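Local coordinates for DNA sulfur modification protein DndE (Escherichia coli, PDB 4LRV), which takes part in the phosphorothioation of DNA, in which sulfur is built into the DNA backbone, and probably acts there by binding DNA, at residues Ala8-Thr13 / Asp51-Asp56; Met2-Met7 / Ala89-Trp94; Leu34-Ser39 / Ala96-Gly101. One frame throughout, in Å; residues are numbered along the deposited sequence.

Contact 1. Residues Ala8-Thr13 / Asp51-Asp56; sequences ALSRQT and DSKKLD
Arg-11 and Asp-56 meet through the backbone of one and the carboxylate of the other. Arg-11 N gives its hydrogen to Asp-56 OD1 at 2.9 Å, nearly straight at 166°. The donor sits well above the carboxylate plane. The same OD1 takes a hydrogen bond from a water. That water also accepts from Gln-12 N at 2.8 Å, so one carboxylate oxygen serves two amides of the first helical turn, one directly and one by relay. A second grip comes from Lys-53. Lys-53 NZ donates to Ser-10 OG at 2.9 Å and to Gln-12 OE1 at 3.2 Å. At Gln-12 the ammonium lies above the carbonyl plane, and the two side chains cross at about a right angle. The Leu-55 methyls pack on the 8-10 backbone, Leu-55 CD2 3.8 Å from Ser-10 N and CD1 beside Ala-8 O.

Behind these contacts, Ser-10 is fixed by its own helix. A chi1 of 62° turns the hydroxyl back over its own main chain, and Ser-10 OG accepts from Thr-13 N at 3.2 Å. Leu-55 is the centre of an inverse gamma turn that ends at Asp-56, closed by a weak bond from Asp-56 N to Lys-54 O. Glu-99 forms a long, weak ion pair with Lys-53. The arrangement is a serine N-cap at the start of helix 11-23, supplemented by an aspartate from the 51-56 loop.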
loop_
_atom_site.group_PDB
_atom_site.type_symbol
_atom_site.label_atom_id
_atom_site.label_comp_id
_atom_site.label_asym_id
_atom_site.label_seq_id
_atom_site.Cartn_x
_atom_site.Cartn_y
_atom_site.Cartn_z
ATOM N N ALA A 8 -14.345 -8.951 -19.357
ATOM C CA ALA A 8 -15.189 -9.323 -18.231
ATOM C C ALA A 8 -14.926 -10.771 -17.802
ATOM O O ALA A 8 -14.476 -11.587 -18.602
ATOM C CB ALA A 8 -16.661 -9.133 -18.590
ATOM N N LEU A 9 -15.192 -11.072 -16.533
ATOM C CA LEU A 9 -15.199 -12.445 -16.043
ATOM C C LEU A 9 -16.620 -13.013 -16.105
ATOM O O LEU A 9 -17.540 -12.351 -16.571
ATOM C CB LEU A 9 -14.661 -12.497 -14.610
ATOM C CG LEU A 9 -13.161 -12.219 -14.536
ATOM C CD1 LEU A 9 -12.684 -12.104 -13.109
ATOM C CD2 LEU A 9 -12.388 -13.306 -15.263
ATOM N N SER A 10 -16.806 -14.243 -15.648
ATOM C CA SER A 10 -18.161 -14.780 -15.579
ATOM C C SER A 10 -18.816 -14.308 -14.297
ATOM O O SER A 10 -18.143 -13.801 -13.385
ATOM C CB SER A 10 -18.174 -16.303 -15.679
ATOM O OG SER A 10 -17.471 -16.904 -14.610
ATOM N N ARG A 11 -20.133 -14.455 -14.239
ATOM C CA ARG A 11 -20.880 -14.124 -13.047
ATOM C C ARG A 11 -20.422 -15.039 -11.914
ATOM O O ARG A 11 -20.083 -14.565 -10.818
ATOM C CB ARG A 11 -22.383 -14.262 -13.310
ATOM C CG ARG A 11 -23.265 -14.069 -12.088
ATOM C CD ARG A 11 -23.333 -12.617 -11.660
ATOM N NE ARG A 11 -24.232 -12.462 -10.524
ATOM C CZ ARG A 11 -23.860 -12.117 -9.294
ATOM N NH1 ARG A 11 -22.580 -11.855 -9.019
ATOM N NH2 ARG A 11 -24.782 -12.020 -8.333
ATOM N N GLN A 12 -20.375 -16.339 -12.197
ATOM C CA GLN A 12 -19.925 -17.334 -11.230
ATOM C C GLN A 12 -18.624 -16.872 -10.569
ATOM O O GLN A 12 -18.533 -16.827 -9.334
ATOM C CB GLN A 12 -19.746 -18.698 -11.909
ATOM C CG GLN A 12 -19.261 -19.817 -10.988
ATOM C CD GLN A 12 -19.110 -21.161 -11.710
ATOM O OE1 GLN A 12 -18.079 -21.441 -12.325
ATOM N NE2 GLN A 12 -20.143 -22.002 -11.627
ATOM N N THR A 13 -17.635 -16.506 -11.392
ATOM C CA THR A 13 -16.331 -16.051 -10.900
ATOM C C THR A 13 -16.384 -14.754 -10.087
ATOM O O THR A 13 -15.784 -14.680 -9.020
ATOM C CB THR A 13 -15.334 -15.872 -12.055
ATOM O OG1 THR A 13 -15.042 -17.152 -12.619
ATOM C CG2 THR A 13 -14.021 -15.208 -11.571
ATOM N N ASP A 51 -15.764 -25.827 -23.900
ATOM C CA ASP A 51 -16.017 -24.510 -23.332
ATOM C C ASP A 51 -17.441 -23.995 -23.538
ATOM O O ASP A 51 -17.753 -23.334 -24.538
ATOM C CB ASP A 51 -14.991 -23.498 -23.856
ATOM C CG ASP A 51 -15.009 -22.189 -23.080
ATOM O OD1 ASP A 51 -15.669 -22.116 -22.023
ATOM O OD2 ASP A 51 -14.355 -21.227 -23.532
ATOM N N SER A 52 -18.298 -24.288 -22.571
ATOM C CA SER A 52 -19.641 -23.742 -22.571
ATOM C C SER A 52 -19.757 -22.777 -21.397
ATOM O O SER A 52 -20.592 -22.968 -20.509
ATOM C CB SER A 52 -20.673 -24.878 -22.475
ATOM O OG SER A 52 -21.870 -24.464 -21.823
ATOM N N LYS A 53 -18.911 -21.749 -21.384
ATOM C CA LYS A 53 -18.889 -20.817 -20.260
ATOM C C LYS A 53 -19.108 -19.370 -20.696
ATOM O O LYS A 53 -18.240 -18.759 -21.314
ATOM C CB LYS A 53 -17.582 -20.952 -19.470
ATOM C CG LYS A 53 -17.630 -20.320 -18.086
ATOM C CD LYS A 53 -18.810 -20.845 -17.257
ATOM C CE LYS A 53 -19.159 -19.904 -16.093
ATOM N NZ LYS A 53 -18.025 -19.752 -15.101
ATOM N N LYS A 54 -20.269 -18.817 -20.370
ATOM C CA LYS A 54 -20.582 -17.452 -20.786
ATOM C C LYS A 54 -19.964 -16.422 -19.832
ATOM O O LYS A 54 -20.118 -16.538 -18.617
ATOM C CB LYS A 54 -22.097 -17.265 -20.926
ATOM C CG LYS A 54 -22.633 -17.523 -22.354
ATOM C CD LYS A 54 -22.373 -18.960 -22.855
ATOM C CE LYS A 54 -22.222 -19.009 -24.378
ATOM N NZ LYS A 54 -21.406 -20.182 -24.838
ATOM N N LEU A 55 -19.254 -15.434 -20.381
ATOM C CA LEU A 55 -18.619 -14.412 -19.553
ATOM C C LEU A 55 -19.592 -13.273 -19.254
ATOM O O LEU A 55 -19.517 -12.187 -19.839
ATOM C CB LEU A 55 -17.292 -13.916 -20.154
ATOM C CG LEU A 55 -16.199 -14.985 -20.340
ATOM C CD1 LEU A 55 -14.914 -14.417 -20.931
ATOM C CD2 LEU A 55 -15.896 -15.679 -19.034
ATOM N N ASP A 56 -20.493 -13.549 -18.311
ATOM C CA ASP A 56 -21.632 -12.680 -18.007
ATOM C C ASP A 56 -21.452 -11.908 -16.698
ATOM O O ASP A 56 -22.415 -11.620 -15.983
ATOM C CB ASP A 56 -22.942 -13.491 -17.985
ATOM C CG ASP A 56 -22.892 -14.693 -17.026
ATOM O OD1 ASP A 56 -21.790 -15.059 -16.533
ATOM O OD2 ASP A 56 -23.981 -15.275 -16.770
HETATM O O HOH W 1 -21.382 -17.068 -14.693
#

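Contact 2. Residues Met2-Met7 / Ala89-Trp94; sequences MLPNRM and ALIKAW
Met-7, a selenomethionine here, has chi1 near 57°, which folds CG in over its own backbone, and Trp-94 has its CG anti to the backbone N (chi1 166°). These torsions bring Met-7 CG to 3.3 Å from Trp-94 CZ3, approaching the ring obliquely. The bend at chi2 of Met-7 (-111°) carries SE above the face of the six-membered ring, at a distance. Met-7 SE lies 4.7 Å from the centroid of that ring of Trp-94. The two side chains cross at about a right angle.

Ile-91 fills the middle of the contact with both branches. Ile-91 CG1 packs on Pro-4 CD at 3.6 Å, and CD1 reaches Pro-4 CG. On the other branch, Ile-91 CG2 lies 3.8 Å from Met-7 CB. An alanine at Ile-91 would lack both branches, and the Pro-4 ring and Met-7 CB would probably lose their shared apolar partner on the helix. Leu-3 CD2 approaches the helix more loosely, 4.2 Å from Ile-91 CA. At the outer end, Met-2 CG rests on Leu-90 CD1 at 3.4 Å, again with side chains crossed. Met-2 is also a selenomethionine.

The contact between the two segments is wholly apolar; the polar backbone around it is held by other parts of the chain. Lys-63 NZ bonds to Leu-3 O and Pro-4 O, and Trp-66 NE1 to Met-7 O. Trp-94 also meets Trp-66 edge-to-face. Leu-3, Met-7, Leu-90 and Trp-94 are buried, with Met-2 and Pro-4 at the edge. The pattern is a Met-aromatic contact where strand 6-7 packs along helix 87-103.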
loop_
_atom_site.group_PDB
_atom_site.type_symbol
_atom_site.label_atom_id
_atom_site.label_comp_id
_atom_site.label_asym_id
_atom_site.label_seq_id
_atom_site.Cartn_x
_atom_site.Cartn_y
_atom_site.Cartn_z
HETATM N N MSE A 2 -2.477 -9.424 -27.026
HETATM C CA MSE A 2 -3.480 -10.093 -27.813
HETATM C C MSE A 2 -4.746 -10.215 -26.984
HETATM O O MSE A 2 -5.810 -10.489 -27.498
HETATM C CB MSE A 2 -2.979 -11.431 -28.357
HETATM C CG MSE A 2 -3.942 -12.041 -29.357
HETATM SE SE MSE A 2 -3.136 -12.852 -30.913
HETATM C CE MSE A 2 -4.785 -13.265 -31.886
ATOM N N LEU A 3 -4.599 -9.987 -25.690
ATOM C CA LEU A 3 -5.703 -9.661 -24.832
ATOM C C LEU A 3 -6.218 -8.284 -25.236
ATOM O O LEU A 3 -5.427 -7.395 -25.544
ATOM C CB LEU A 3 -5.250 -9.640 -23.380
ATOM C CG LEU A 3 -5.406 -10.898 -22.529
ATOM C CD1 LEU A 3 -4.911 -10.650 -21.115
ATOM C CD2 LEU A 3 -6.825 -11.436 -22.528
ATOM N N PRO A 4 -7.545 -8.103 -25.237
ATOM C CA PRO A 4 -8.104 -6.821 -25.636
ATOM C C PRO A 4 -7.815 -5.743 -24.595
ATOM O O PRO A 4 -7.215 -6.035 -23.568
ATOM C CB PRO A 4 -9.611 -7.109 -25.717
ATOM C CG PRO A 4 -9.827 -8.238 -24.828
ATOM C CD PRO A 4 -8.597 -9.077 -24.896
ATOM N N ASN A 5 -8.240 -4.511 -24.868
ATOM C CA ASN A 5 -8.094 -3.402 -23.922
ATOM C C ASN A 5 -8.947 -3.578 -22.663
ATOM O O ASN A 5 -8.600 -3.073 -21.594
ATOM C CB ASN A 5 -8.440 -2.068 -24.604
ATOM C CG ASN A 5 -9.922 -1.956 -24.971
ATOM O OD1 ASN A 5 -10.565 -0.933 -24.706
ATOM N ND2 ASN A 5 -10.471 -3.011 -25.583
ATOM N N ARG A 6 -10.070 -4.280 -22.798
ATOM C CA ARG A 6 -10.952 -4.528 -21.663
ATOM C C ARG A 6 -11.686 -5.868 -21.757
ATOM O O ARG A 6 -11.922 -6.390 -22.846
ATOM C CB ARG A 6 -11.931 -3.365 -21.444
ATOM C CG ARG A 6 -12.705 -2.953 -22.656
ATOM C CD ARG A 6 -13.732 -1.918 -22.297
ATOM N NE ARG A 6 -13.334 -0.553 -22.634
ATOM C CZ ARG A 6 -14.202 0.401 -22.975
ATOM N NH1 ARG A 6 -15.501 0.130 -23.024
ATOM N NH2 ARG A 6 -13.776 1.618 -23.289
HETATM N N MSE A 7 -12.027 -6.428 -20.600
HETATM C CA MSE A 7 -12.676 -7.733 -20.568
HETATM C C MSE A 7 -13.510 -7.917 -19.328
HETATM O O MSE A 7 -13.390 -7.148 -18.374
HETATM C CB MSE A 7 -11.641 -8.860 -20.643
HETATM C CG MSE A 7 -10.606 -8.824 -19.564
HETATM SE SE MSE A 7 -8.837 -8.362 -20.249
HETATM C CE MSE A 7 -9.051 -6.470 -20.350
ATOM N N ALA A 89 -10.629 -16.246 -27.923
ATOM C CA ALA A 89 -10.320 -17.450 -27.151
ATOM C C ALA A 89 -9.352 -17.193 -25.987
ATOM O O ALA A 89 -9.435 -17.867 -24.956
ATOM C CB ALA A 89 -9.803 -18.563 -28.061
ATOM N N LEU A 90 -8.446 -16.228 -26.157
ATOM C CA LEU A 90 -7.517 -15.823 -25.106
ATOM C C LEU A 90 -8.229 -15.234 -23.881
ATOM O O LEU A 90 -7.818 -15.461 -22.738
ATOM C CB LEU A 90 -6.491 -14.818 -25.648
ATOM C CG LEU A 90 -5.260 -15.373 -26.366
ATOM C CD1 LEU A 90 -4.379 -14.227 -26.773
ATOM C CD2 LEU A 90 -4.465 -16.360 -25.505
ATOM N N ILE A 91 -9.290 -14.478 -24.127
ATOM C CA ILE A 91 -10.120 -13.970 -23.041
ATOM C C ILE A 91 -10.748 -15.120 -22.259
ATOM O O ILE A 91 -10.679 -15.147 -21.024
ATOM C CB ILE A 91 -11.232 -13.014 -23.536
ATOM C CG1 ILE A 91 -10.665 -12.014 -24.549
ATOM C CG2 ILE A 91 -11.866 -12.282 -22.337
ATOM C CD1 ILE A 91 -11.727 -11.343 -25.406
ATOM N N LYS A 92 -11.350 -16.067 -22.974
ATOM C CA LYS A 92 -11.920 -17.262 -22.344
ATOM C C LYS A 92 -10.851 -18.007 -21.534
ATOM O O LYS A 92 -11.109 -18.428 -20.412
ATOM C CB LYS A 92 -12.533 -18.190 -23.393
ATOM C CG LYS A 92 -13.822 -17.676 -24.025
ATOM C CD LYS A 92 -14.204 -18.483 -25.258
ATOM C CE LYS A 92 -15.676 -18.260 -25.623
ATOM N NZ LYS A 92 -16.026 -18.820 -26.966
ATOM N N ALA A 93 -9.648 -18.137 -22.096
ATOM C CA ALA A 93 -8.548 -18.817 -21.418
ATOM C C ALA A 93 -8.127 -18.101 -20.134
ATOM O O ALA A 93 -7.991 -18.748 -19.096
ATOM C CB ALA A 93 -7.371 -18.987 -22.347
ATOM N N TRP A 94 -7.936 -16.778 -20.207
ATOM C CA TRP A 94 -7.630 -15.961 -19.014
ATOM C C TRP A 94 -8.731 -16.107 -17.959
ATOM O O TRP A 94 -8.442 -16.330 -16.792
ATOM C CB TRP A 94 -7.396 -14.466 -19.359
ATOM C CG TRP A 94 -7.409 -13.557 -18.123
ATOM C CD1 TRP A 94 -6.433 -13.451 -17.186
ATOM C CD2 TRP A 94 -8.469 -12.675 -17.696
ATOM N NE1 TRP A 94 -6.808 -12.560 -16.205
ATOM C CE2 TRP A 94 -8.050 -12.071 -16.494
ATOM C CE3 TRP A 94 -9.725 -12.337 -18.219
ATOM C CZ2 TRP A 94 -8.841 -11.149 -15.798
ATOM C CZ3 TRP A 94 -10.512 -11.432 -17.529
ATOM C CH2 TRP A 94 -10.065 -10.840 -16.328
#

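Contact 3. Residues Leu34-Ser39 / Ala96-Gly101; sequences LAFFRS and AHVEDG
Ser-39 and Asp-100 form one of two polar links between the helices. Ser-39 OG donates to Asp-100 OD2 at 2.7 Å and meets it on the anti side, near the carboxylate plane. With OG anti to the backbone N (chi1 -177°), the hydroxyl extends across to helix 87-103. There it also lies at the edge of the His-97 ring. The second link is from Arg-38 NH1 to Gly-101 O, 2.8 Å long. The carbonyl oxygen lies in the guanidinium plane, while the donor stands above the plane of the carbonyl.

Backbone packing is close at Gly-101. Gly-101 CA makes a CH...O contact with Ala-35 O at 3.2 Å, and a side chain here would run into that oxygen. Ala-35 CB lies on Val-98 O at 3.3 Å. Two small residues fit the close crossing of segments 34-39 and 96-101, at 86° with axes 6.9 Å apart. Here helix 28-40, the second helix of what is consistent with a ribbon-helix-helix unit, crosses the C-terminal helix 87-103.

Aromatic and apolar groups complete the contact. Phe-36 CD1 lies 3.4 Å from His-97 CB. The two rings meet obliquely, their planes at 76°. Val-98 CG2 reaches Phe-36 CB at 4.1 Å. Outside the two segments, Phe-44 meets the His-97 ring edge-to-face, and Phe-36 packs on Thr-74 and Leu-78 of helix 71-81.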
loop_
_atom_site.group_PDB
_atom_site.type_symbol
_atom_site.label_atom_id
_atom_site.label_comp_id
_atom_site.label_asym_id
_atom_site.label_seq_id
_atom_site.Cartn_x
_atom_site.Cartn_y
_atom_site.Cartn_z
ATOM N N LEU A 34 -3.976 -13.186 -8.486
ATOM C CA LEU A 34 -3.580 -14.329 -7.668
ATOM C C LEU A 34 -4.223 -15.649 -8.108
ATOM O O LEU A 34 -3.565 -16.681 -8.143
ATOM C CB LEU A 34 -3.903 -14.063 -6.200
ATOM C CG LEU A 34 -3.331 -12.781 -5.603
ATOM C CD1 LEU A 34 -3.915 -12.563 -4.223
ATOM C CD2 LEU A 34 -1.782 -12.802 -5.572
ATOM N N ALA A 35 -5.508 -15.611 -8.435
ATOM C CA ALA A 35 -6.201 -16.794 -8.923
ATOM C C ALA A 35 -5.581 -17.272 -10.243
ATOM O O ALA A 35 -5.217 -18.436 -10.367
ATOM C CB ALA A 35 -7.665 -16.499 -9.087
ATOM N N PHE A 36 -5.429 -16.367 -11.212
ATOM C CA PHE A 36 -4.774 -16.698 -12.477
ATOM C C PHE A 36 -3.457 -17.450 -12.272
ATOM O O PHE A 36 -3.251 -18.515 -12.858
ATOM C CB PHE A 36 -4.539 -15.445 -13.339
ATOM C CG PHE A 36 -3.952 -15.741 -14.697
ATOM C CD1 PHE A 36 -4.744 -16.242 -15.717
ATOM C CD2 PHE A 36 -2.599 -15.526 -14.951
ATOM C CE1 PHE A 36 -4.208 -16.527 -16.966
ATOM C CE2 PHE A 36 -2.049 -15.808 -16.208
ATOM C CZ PHE A 36 -2.861 -16.313 -17.212
ATOM N N PHE A 37 -2.570 -16.899 -11.444
ATOM C CA PHE A 37 -1.245 -17.507 -11.265
ATOM C C PHE A 37 -1.235 -18.797 -10.444
ATOM O O PHE A 37 -0.367 -19.637 -10.647
ATOM C CB PHE A 37 -0.210 -16.505 -10.746
ATOM C CG PHE A 37 0.190 -15.478 -11.764
ATOM C CD1 PHE A 37 0.758 -15.866 -12.972
ATOM C CD2 PHE A 37 -0.019 -14.128 -11.527
ATOM C CE1 PHE A 37 1.107 -14.933 -13.930
ATOM C CE2 PHE A 37 0.331 -13.178 -12.475
ATOM C CZ PHE A 37 0.901 -13.581 -13.684
ATOM N N ARG A 38 -2.191 -18.978 -9.537
ATOM C CA ARG A 38 -2.207 -20.223 -8.798
ATOM C C ARG A 38 -2.797 -21.314 -9.690
ATOM O O ARG A 38 -2.472 -22.488 -9.571
ATOM C CB ARG A 38 -2.905 -20.086 -7.427
ATOM C CG ARG A 38 -4.378 -20.454 -7.367
ATOM C CD ARG A 38 -4.812 -20.728 -5.923
ATOM N NE ARG A 38 -4.619 -19.572 -5.045
ATOM C CZ ARG A 38 -5.569 -18.689 -4.723
ATOM N NH1 ARG A 38 -6.804 -18.809 -5.204
ATOM N NH2 ARG A 38 -5.282 -17.668 -3.915
ATOM N N SER A 39 -3.637 -20.902 -10.620
ATOM C CA SER A 39 -4.194 -21.815 -11.592
ATOM C C SER A 39 -3.131 -22.244 -12.608
ATOM O O SER A 39 -2.943 -23.426 -12.900
ATOM C CB SER A 39 -5.346 -21.132 -12.297
ATOM O OG SER A 39 -5.954 -22.014 -13.193
ATOM N N ALA A 96 -11.064 -18.580 -17.684
ATOM C CA ALA A 96 -11.102 -19.943 -17.190
ATOM C C ALA A 96 -10.057 -20.148 -16.088
ATOM O O ALA A 96 -10.347 -20.778 -15.066
ATOM C CB ALA A 96 -10.899 -20.934 -18.328
ATOM N N HIS A 97 -8.853 -19.608 -16.301
ATOM C CA HIS A 97 -7.799 -19.655 -15.307
ATOM C C HIS A 97 -8.124 -18.886 -14.029
ATOM O O HIS A 97 -7.770 -19.324 -12.942
ATOM C CB HIS A 97 -6.467 -19.173 -15.888
ATOM C CG HIS A 97 -5.648 -20.268 -16.492
ATOM N ND1 HIS A 97 -5.322 -20.306 -17.833
ATOM C CD2 HIS A 97 -5.120 -21.385 -15.941
ATOM C CE1 HIS A 97 -4.608 -21.389 -18.076
ATOM N NE2 HIS A 97 -4.473 -22.062 -16.946
ATOM N N VAL A 98 -8.793 -17.745 -14.146
ATOM C CA VAL A 98 -9.173 -17.009 -12.940
ATOM C C VAL A 98 -10.183 -17.827 -12.138
ATOM O O VAL A 98 -10.044 -17.971 -10.918
ATOM C CB VAL A 98 -9.670 -15.574 -13.241
ATOM C CG1 VAL A 98 -10.122 -14.898 -11.968
ATOM C CG2 VAL A 98 -8.554 -14.761 -13.860
ATOM N N GLU A 99 -11.157 -18.403 -12.842
ATOM C CA GLU A 99 -12.178 -19.259 -12.226
ATOM C C GLU A 99 -11.559 -20.468 -11.541
ATOM O O GLU A 99 -11.877 -20.763 -10.387
ATOM C CB GLU A 99 -13.201 -19.717 -13.272
ATOM C CG GLU A 99 -14.187 -20.777 -12.820
ATOM C CD GLU A 99 -14.882 -21.472 -14.000
ATOM O OE1 GLU A 99 -14.456 -21.259 -15.169
ATOM O OE2 GLU A 99 -15.858 -22.233 -13.767
ATOM N N ASP A 100 -10.675 -21.164 -12.248
ATOM C CA ASP A 100 -10.028 -22.351 -11.696
ATOM C C ASP A 100 -9.226 -21.993 -10.441
ATOM O O ASP A 100 -9.439 -22.566 -9.384
ATOM C CB ASP A 100 -9.144 -23.012 -12.751
ATOM C CG ASP A 100 -8.378 -24.187 -12.202
ATOM O OD1 ASP A 100 -9.003 -25.254 -12.003
ATOM O OD2 ASP A 100 -7.154 -24.043 -11.963
ATOM N N GLY A 101 -8.324 -21.016 -10.570
ATOM C CA GLY A 101 -7.579 -20.461 -9.435
ATOM C C GLY A 101 -8.417 -20.111 -8.207
ATOM O O GLY A 101 -8.040 -20.449 -7.086
#

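How the contacts relate
The three contacts lie 12 to 14 Å apart, centre to centre, and each touches the other two. Helix 87-103 is the common element. Contact 2 uses its first half and contact 3 its second, and side chains of contact 1 pack against it. Trp-94 joins contacts 2 and 3 through Phe-36, and also touches Leu-9 of contact 1. Glu-99 and Val-98 meet Thr-13. Along the chain, contact 1 is nested within the loop closed by contact 2, while contact 3 crosses both. The C-terminal helix therefore gathers the N-terminal segment, helices 11-23 and 28-40 and the 51-56 loop into one compact subunit of the eight-chain assembly.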